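Local coordinates for protein predicted ATPase involved in replication control, Cdc46/Mcm family (Methanopyrus kandleri AV19, PDB 3F8T) that belongs to the MCM family and, as its relatives do, probably binds ATP and single-stranded DNA as a helicase-like ATPase in DNA replication, at residues F26-T30 with R31-E35; R60-D63 with S64-S68; A211-L215 with P216-E220; S231-K235 with N236-L240. The protein carries 2 engineered substitutions. All blocks are in the same frame, centred on the assembly; numbering follows the deposited sequence.

Contact 1: F26-T30 with R31-E35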
# COMPACT_ATOMS: atom_id res chain seq x y z
N PHE A 26 -37.39 23.16 2.10
CA PHE A 26 -36.39 22.30 1.49
C PHE A 26 -36.97 21.00 0.92
O PHE A 26 -36.23 20.12 0.50
CB PHE A 26 -35.28 22.02 2.51
CG PHE A 26 -34.36 23.19 2.71
CD1 PHE A 26 -34.61 24.14 3.71
CD2 PHE A 26 -33.26 23.37 1.87
CE1 PHE A 26 -33.77 25.22 3.88
CE2 PHE A 26 -32.41 24.46 2.04
CZ PHE A 26 -32.66 25.39 3.04
N GLY A 27 -38.30 20.92 0.90
CA GLY A 27 -39.02 19.79 0.32
C GLY A 27 -38.88 18.50 1.11
O GLY A 27 -38.86 17.43 0.52
N LEU A 28 -38.78 18.64 2.43
CA LEU A 28 -38.66 17.50 3.36
C LEU A 28 -39.93 17.31 4.17
O LEU A 28 -40.52 18.29 4.61
CB LEU A 28 -37.51 17.74 4.35
CG LEU A 28 -36.11 17.87 3.75
CD1 LEU A 28 -35.13 18.21 4.85
CD2 LEU A 28 -35.73 16.56 3.05
N PRO A 29 -40.34 16.05 4.39
CA PRO A 29 -41.41 15.80 5.35
C PRO A 29 -40.97 16.37 6.69
O PRO A 29 -39.82 16.18 7.08
CB PRO A 29 -41.47 14.27 5.44
CG PRO A 29 -40.88 13.79 4.16
CD PRO A 29 -39.83 14.80 3.79
N THR A 30 -41.87 17.09 7.36
CA THR A 30 -41.55 17.68 8.66
C THR A 30 -40.95 16.67 9.66
O THR A 30 -40.00 17.00 10.38
CB THR A 30 -42.77 18.43 9.27
OG1 THR A 30 -43.17 19.47 8.38
CG2 THR A 30 -42.40 19.06 10.60
N ARG A 31 -41.49 15.46 9.70
CA ARG A 31 -41.00 14.45 10.65
C ARG A 31 -39.50 14.12 10.48
O ARG A 31 -38.80 13.87 11.46
CB ARG A 31 -41.87 13.18 10.63
CG ARG A 31 -41.95 12.45 9.30
CD ARG A 31 -42.60 11.05 9.45
NE ARG A 31 -41.73 10.09 10.15
CZ ARG A 31 -40.66 9.50 9.61
NH1 ARG A 31 -40.31 9.76 8.35
NH2 ARG A 31 -39.93 8.66 10.33
N VAL A 32 -39.01 14.13 9.23
CA VAL A 32 -37.59 13.93 8.97
C VAL A 32 -36.76 14.90 9.80
O VAL A 32 -35.85 14.47 10.52
CB VAL A 32 -37.23 14.06 7.45
CG1 VAL A 32 -35.70 14.05 7.22
CG2 VAL A 32 -37.88 12.94 6.67
N LEU A 33 -37.09 16.20 9.72
CA LEU A 33 -36.33 17.21 10.45
C LEU A 33 -36.56 17.18 11.97
O LEU A 33 -35.62 17.38 12.74
CB LEU A 33 -36.60 18.63 9.91
CG LEU A 33 -35.82 19.15 8.70
CD1 LEU A 33 -35.90 20.68 8.65
CD2 LEU A 33 -34.35 18.70 8.68
N ILE A 34 -37.80 16.96 12.39
CA ILE A 34 -38.09 16.80 13.81
C ILE A 34 -37.29 15.63 14.41
O ILE A 34 -36.69 15.77 15.47
CB ILE A 34 -39.61 16.59 14.09
CG1 ILE A 34 -40.40 17.85 13.70
CG2 ILE A 34 -39.84 16.30 15.57
CD1 ILE A 34 -41.91 17.65 13.74
N GLU A 35 -37.28 14.48 13.75
CA GLU A 35 -36.55 13.34 14.30
C GLU A 35 -35.03 13.58 14.33
O GLU A 35 -34.35 13.16 15.27
CB GLU A 35 -36.92 12.04 13.59
CG GLU A 35 -38.36 11.64 13.91
CD GLU A 35 -38.86 10.44 13.13
OE1 GLU A 35 -38.05 9.51 12.86
OE2 GLU A 35 -40.07 10.43 12.79

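Contact 2: R60-D63 with S64-S68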
# COMPACT_ATOMS: atom_id res chain seq x y z
N ARG A 60 -27.25 6.38 13.23
CA ARG A 60 -27.61 5.22 14.05
C ARG A 60 -28.57 5.61 15.16
O ARG A 60 -29.19 4.74 15.79
CB ARG A 60 -26.39 4.62 14.73
CG ARG A 60 -25.29 4.19 13.84
CD ARG A 60 -24.03 4.71 14.50
NE ARG A 60 -22.82 4.14 14.00
CZ ARG A 60 -21.64 4.77 14.00
NH1 ARG A 60 -21.52 6.02 14.45
NH2 ARG A 60 -20.60 4.13 13.52
N GLU A 61 -28.68 6.92 15.41
CA GLU A 61 -29.57 7.45 16.45
C GLU A 61 -31.01 7.57 15.94
O GLU A 61 -31.90 7.99 16.68
CB GLU A 61 -29.05 8.80 17.00
CG GLU A 61 -27.77 8.67 17.84
CD GLU A 61 -27.16 9.99 18.33
OE1 GLU A 61 -27.72 11.08 18.11
OE2 GLU A 61 -26.08 9.92 18.98
N LEU A 62 -31.21 7.18 14.68
CA LEU A 62 -32.52 7.20 14.03
C LEU A 62 -33.00 5.81 13.58
O LEU A 62 -32.20 4.90 13.39
CB LEU A 62 -32.48 8.11 12.79
CG LEU A 62 -32.20 9.59 13.05
CD1 LEU A 62 -32.02 10.34 11.77
CD2 LEU A 62 -33.33 10.21 13.87
N ASP A 63 -34.32 5.69 13.38
CA ASP A 63 -34.93 4.54 12.72
C ASP A 63 -34.14 4.17 11.46
O ASP A 63 -33.81 5.04 10.65
CB ASP A 63 -36.39 4.86 12.35
CG ASP A 63 -36.99 3.84 11.39
OD1 ASP A 63 -37.45 2.76 11.85
OD2 ASP A 63 -37.04 4.12 10.17
N SER A 64 -33.88 2.88 11.28
CA SER A 64 -33.03 2.38 10.19
C SER A 64 -33.52 2.77 8.81
O SER A 64 -32.71 3.10 7.93
CB SER A 64 -32.89 0.86 10.27
OG SER A 64 -32.04 0.51 11.34
N ASP A 65 -34.83 2.69 8.61
CA ASP A 65 -35.42 3.10 7.33
C ASP A 65 -35.29 4.60 7.12
O ASP A 65 -35.05 5.06 6.00
CB ASP A 65 -36.87 2.65 7.25
CG ASP A 65 -37.02 1.12 7.23
OD1 ASP A 65 -36.06 0.41 6.83
OD2 ASP A 65 -38.09 0.62 7.62
N LEU A 66 -35.41 5.38 8.19
CA LEU A 66 -35.18 6.82 8.11
C LEU A 66 -33.71 7.14 7.83
O LEU A 66 -33.42 8.01 7.00
CB LEU A 66 -35.65 7.55 9.39
CG LEU A 66 -35.46 9.07 9.40
CD1 LEU A 66 -36.09 9.78 8.18
CD2 LEU A 66 -35.95 9.72 10.70
N ALA A 67 -32.80 6.44 8.51
CA ALA A 67 -31.37 6.61 8.29
C ALA A 67 -31.07 6.40 6.80
O ALA A 67 -30.38 7.19 6.16
CB ALA A 67 -30.58 5.60 9.17
N SER A 68 -31.63 5.33 6.26
CA SER A 68 -31.49 4.99 4.86
C SER A 68 -32.05 6.08 3.94
O SER A 68 -31.40 6.46 2.97
CB SER A 68 -32.19 3.65 4.61
OG SER A 68 -31.96 3.24 3.28

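Contact 3: A211-L215 with P216-E220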
# COMPACT_ATOMS: atom_id res chain seq x y z
N ALA A 211 3.28 -21.68 -3.86
CA ALA A 211 2.22 -20.89 -4.47
C ALA A 211 2.79 -19.96 -5.53
O ALA A 211 2.22 -19.83 -6.62
CB ALA A 211 1.46 -20.10 -3.41
N ILE A 212 3.92 -19.33 -5.23
CA ILE A 212 4.53 -18.35 -6.12
C ILE A 212 5.25 -18.96 -7.32
O ILE A 212 5.10 -18.49 -8.46
CB ILE A 212 5.52 -17.44 -5.35
CG1 ILE A 212 4.78 -16.60 -4.30
CG2 ILE A 212 6.30 -16.54 -6.33
CD1 ILE A 212 5.69 -15.90 -3.30
N ALA A 213 6.03 -20.00 -7.07
CA ALA A 213 6.90 -20.56 -8.10
C ALA A 213 6.98 -22.07 -7.97
O ALA A 213 7.93 -22.60 -7.40
CB ALA A 213 8.30 -19.93 -8.02
N PRO A 214 5.96 -22.77 -8.50
CA PRO A 214 5.83 -24.22 -8.32
C PRO A 214 6.67 -25.07 -9.29
O PRO A 214 6.68 -26.30 -9.15
CB PRO A 214 4.33 -24.45 -8.56
CG PRO A 214 3.93 -23.40 -9.51
CD PRO A 214 4.85 -22.21 -9.29
N LEU A 215 7.37 -24.45 -10.23
CA LEU A 215 8.14 -25.21 -11.23
C LEU A 215 9.36 -25.89 -10.59
O LEU A 215 9.95 -25.35 -9.65
CB LEU A 215 8.56 -24.32 -12.41
CG LEU A 215 7.41 -23.74 -13.26
CD1 LEU A 215 7.95 -23.00 -14.48
CD2 LEU A 215 6.39 -24.81 -13.69
N PRO A 216 9.71 -27.11 -11.07
CA PRO A 216 10.91 -27.77 -10.56
C PRO A 216 12.12 -26.85 -10.56
O PRO A 216 12.32 -26.09 -11.52
CB PRO A 216 11.13 -28.94 -11.54
CG PRO A 216 10.21 -28.67 -12.70
CD PRO A 216 9.06 -27.92 -12.12
N GLY A 217 12.91 -26.91 -9.49
CA GLY A 217 14.12 -26.12 -9.37
C GLY A 217 13.94 -24.71 -8.83
O GLY A 217 14.93 -24.04 -8.54
N ALA A 218 12.69 -24.25 -8.68
CA ALA A 218 12.44 -22.85 -8.30
C ALA A 218 12.18 -22.63 -6.79
O ALA A 218 11.56 -21.64 -6.41
CB ALA A 218 11.29 -22.27 -9.14
N GLU A 219 12.67 -23.55 -5.95
CA GLU A 219 12.47 -23.52 -4.49
C GLU A 219 12.99 -22.26 -3.78
O GLU A 219 12.25 -21.60 -3.06
CB GLU A 219 13.09 -24.76 -3.85
CG GLU A 219 13.06 -24.78 -2.32
CD GLU A 219 11.66 -24.88 -1.73
OE1 GLU A 219 10.87 -23.90 -1.84
OE2 GLU A 219 11.35 -25.92 -1.12
N GLU A 220 14.27 -21.96 -3.98
CA GLU A 220 14.91 -20.79 -3.39
C GLU A 220 14.28 -19.50 -3.91
O GLU A 220 14.05 -18.56 -3.14
CB GLU A 220 16.40 -20.79 -3.71
CG GLU A 220 17.08 -22.07 -3.25
CD GLU A 220 17.05 -22.18 -1.75
OE1 GLU A 220 17.58 -21.25 -1.10
OE2 GLU A 220 16.49 -23.17 -1.22

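Contact 4: S231-K235 with N236-L240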
# COMPACT_ATOMS: atom_id res chain seq x y z
N SER A 231 7.72 -8.56 3.67
CA SER A 231 8.51 -7.38 4.04
C SER A 231 7.79 -6.07 3.69
O SER A 231 8.34 -4.99 3.88
CB SER A 231 9.87 -7.41 3.34
OG SER A 231 9.74 -6.97 2.00
N CYS A 232 6.58 -6.18 3.16
CA CYS A 232 5.81 -5.02 2.73
C CYS A 232 5.27 -4.18 3.90
O CYS A 232 4.11 -4.29 4.26
CB CYS A 232 4.66 -5.46 1.81
SG CYS A 232 5.20 -5.91 0.17
N VAL A 233 6.13 -3.37 4.50
CA VAL A 233 5.70 -2.54 5.64
C VAL A 233 6.20 -1.12 5.46
O VAL A 233 7.11 -0.88 4.67
CB VAL A 233 6.15 -3.13 7.02
CG1 VAL A 233 5.70 -4.59 7.20
CG2 VAL A 233 7.62 -3.03 7.19
N GLY A 234 5.62 -0.17 6.19
CA GLY A 234 5.97 1.26 6.09
C GLY A 234 7.38 1.59 6.53
O GLY A 234 8.07 2.41 5.88
N LYS A 235 7.83 0.96 7.61
CA LYS A 235 9.18 1.15 8.16
C LYS A 235 10.25 0.94 7.08
O LYS A 235 10.44 -0.17 6.57
CB LYS A 235 9.40 0.25 9.38
CG LYS A 235 10.69 0.50 10.17
CD LYS A 235 10.73 -0.37 11.44
CE LYS A 235 12.16 -0.53 12.00
NZ LYS A 235 12.28 -1.73 12.90
N ASN A 236 10.95 2.02 6.77
CA ASN A 236 11.79 2.14 5.58
C ASN A 236 12.82 1.02 5.39
O ASN A 236 12.95 0.45 4.30
CB ASN A 236 12.46 3.53 5.59
CG ASN A 236 13.79 3.56 4.85
OD1 ASN A 236 13.88 3.23 3.67
ND2 ASN A 236 14.84 3.99 5.56
N SER A 237 13.51 0.69 6.47
CA SER A 237 14.62 -0.25 6.43
C SER A 237 14.20 -1.73 6.35
O SER A 237 15.07 -2.59 6.33
CB SER A 237 15.48 -0.03 7.69
OG SER A 237 14.66 -0.15 8.84
N GLU A 238 12.89 -2.00 6.28
CA GLU A 238 12.33 -3.37 6.37
C GLU A 238 12.11 -4.07 5.04
O GLU A 238 12.12 -5.31 4.96
CB GLU A 238 10.95 -3.35 7.04
CG GLU A 238 10.92 -2.74 8.41
CD GLU A 238 11.60 -3.62 9.40
OE1 GLU A 238 10.98 -4.62 9.80
OE2 GLU A 238 12.77 -3.33 9.74
N ARG A 239 11.87 -3.27 4.00
CA ARG A 239 11.40 -3.77 2.72
C ARG A 239 12.53 -4.45 1.94
O ARG A 239 13.66 -3.95 1.94
CB ARG A 239 10.79 -2.61 1.92
CG ARG A 239 9.52 -2.05 2.59
CD ARG A 239 8.91 -0.93 1.78
NE ARG A 239 9.76 0.26 1.72
CZ ARG A 239 9.84 1.17 2.68
NH1 ARG A 239 9.14 1.06 3.81
NH2 ARG A 239 10.64 2.21 2.50
N LEU A 240 12.20 -5.56 1.28
CA LEU A 240 13.17 -6.32 0.49
C LEU A 240 13.00 -6.07 -0.99
O LEU A 240 11.88 -5.99 -1.49
CB LEU A 240 13.03 -7.83 0.75
CG LEU A 240 13.57 -8.37 2.09
CD1 LEU A 240 12.81 -9.60 2.51
CD2 LEU A 240 15.05 -8.68 1.96
O HOH W 1 11.19 -4.24 12.68

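Contact 1: F26-T30 with R31-E35
Thr30 and Ile34, one helical turn apart, make the tight part of this contact: methyl CG2 of Thr30 presses on CD1 of Ile34 at 3.5 Å, closer than carbon pairs usually come. The threonine methyl reaches it because CG2 stands anti to the backbone N, while OG1 takes the place beside that nitrogen. In the backbone of the same turn, Ile34 N gives a nearly straight hydrogen bond of 3.0 Å to Thr30 O, so backbone and side chains fix the same turn. Replacing Ile34 by an alanine would probably strip the Thr30 methyl of its partner and open a gap beside the first turn of the helix. The packing is easier elsewhere. Leu28 CD1 meets Leu33 CD2 at 3.9 Å, the two side chains crossing at about a right angle, and the ring of Pro29 lies with CD 3.9 Å from Val32 CG2. On the exposed side Arg31 bends at its third torsion, and its NH2 reaches Glu35 OE2 at 3.0 Å in a salt bridge. Helix 19-25 ends in a Schellman motif with Gly27 as C-prime residue, and helix 30-37 follows; Leu33 packs back on Val22 and Ala23, Leu28 on Leu76 and Ala80 of helix 74-88, and Val32 faces helix 64-72.

Contact 2: R60-D63 with S64-S68
Asp63 reaches forward with its carboxylate to the first turn of the helix that follows, and OD2 accepts a hydrogen bond from Leu66 N at 2.9 Å. The first torsion (chi1 167°) places CG anti to the backbone N of Asp63, which swings the acid along the chain toward the amides ahead. Leu66 N arrives on the anti side of OD2, 24° out of the carboxylate plane, and the bond is moderately bent. The same oxygen lies 3.3 Å from CB of Asp65. The carboxylate of Asp65 is also near, its OD2 4.5 Å from Asp63 OD2; the two like charges probably disfavour each other somewhat, while the amino end of the helix would be expected to offset this in part.

This is an N-cap: Asp63 is the residue just before helix 64-72, and its side chain takes up an amide of the first turn. Its own backbone carbonyl begins the regular pattern, since Ala67 N binds Asp63 O at 2.7 Å.

Beside the cap, Leu62 and Leu66 approach at a slant. Methyl CD2 of Leu66 sits 4.1 Å from both CD1 and CD2 of Leu62, touching the fork of the earlier leucine instead of a single branch. Leu66 itself is buried, and together the pair faces helix 30-37, where Leu62 touches Glu35 and Leu66 touches Val32. The 3-10 turn ahead of the cap is tied down in its own right, Arg60 by a salt bridge to Asp58 and Glu61 by a hydrogen bond to Ser41.

Contact 3: A211-L215 with P216-E220
Leu215 and Pro216 meet through backbone angles that set up a type II beta turn: Pro216 has psi 138°, and Gly217 follows with a positive phi of 86°, where any side chain would collide with the carbonyl oxygen of Pro216. The reversal brings Ala218 N back to Leu215 O, a hydrogen bond of 3.1 Å whose donor is tilted 30° from the carbonyl plane. Ala218 CB points toward the preceding segment and lies 3.4 Å from the same carbonyl oxygen, so Leu215 O is approached by an amide and a methyl of one residue. That methyl also reaches Ala213 CB at 4.0 Å, a small apolar contact between the end of the first helix and the last residue of the turn. At the corner, Leu215 CB lies 3.6 Å from Pro216 CD, the ring standing next to the root of the leucine chain while CG of Leu215 is directed back beside its own backbone N. Most of the residues in contact are exposed, but Ala213 is buried. The turn links helix 204-212 to helix 219-229, for which Ala218 is the N-cap residue. The two helices also meet directly: Ile212 packs on Leu225, Ala226 and Leu229, and Glu219, next to the turn, forms a salt bridge with Arg210.

Contact 4: S231-K235 with N236-L240
The loop joining helix 219-229 to strand 242-245, within the P-loop ATPase region of the MCM family, folds back on itself round the side chain of Arg239. NH1 of Arg239 donates to two successive carbonyls: to Val233 O at 2.9 Å with NH1 in that carbonyl's plane, and, in a more bent bond, to Gly234 O at 2.7 Å with NH1 well above the plane of the Gly234 carbonyl. A bend at the third torsion (chi3 -66°) turns the guanidinium so that its edge meets both oxygens. A leucine in place of Arg239 would probably leave these two carbonyls without their shared donor and the 233-234 backbone freer to turn.

Strand 242-245, which the loop leads into, belongs to the parallel sheet of the ATPase core. Just before it, Leu240 N binds Ser231 OG at 2.9 Å, an oxygen also hydrogen-bonded to Gln228 O. Val233 CG2 presses against Glu238 CB at 3.3 Å. On the outer side Lys235 runs extended along Glu238, whose chain bends at chi2; Lys235 NZ forms a salt bridge of 3.6 Å with OE2 of Glu238, and a water joins NZ to OE1. That carboxylate is also held by Arg464 and Lys460 of helix 449-465.

Followed from the N terminus, the four contacts come in series; none nests in or crosses another, and each closes only a short local turn. Contact 1 joins helix 19-25 to helix 30-37, and contact 2 starts helix 64-72 after strand 55-58. These two touch, helix 30-37 packing against the start of helix 64-72, so both belong to the same helical N-terminal part. Far along the chain, contact 3 turns helix 204-212 into helix 219-229, and contact 4 leads from that second helix to strand 242-245 of the ATPase core. Contacts 3 and 4 thus flank one helix, their centres about 24 Å apart, whereas the centres of contacts 1 and 3 are about 64 Å apart.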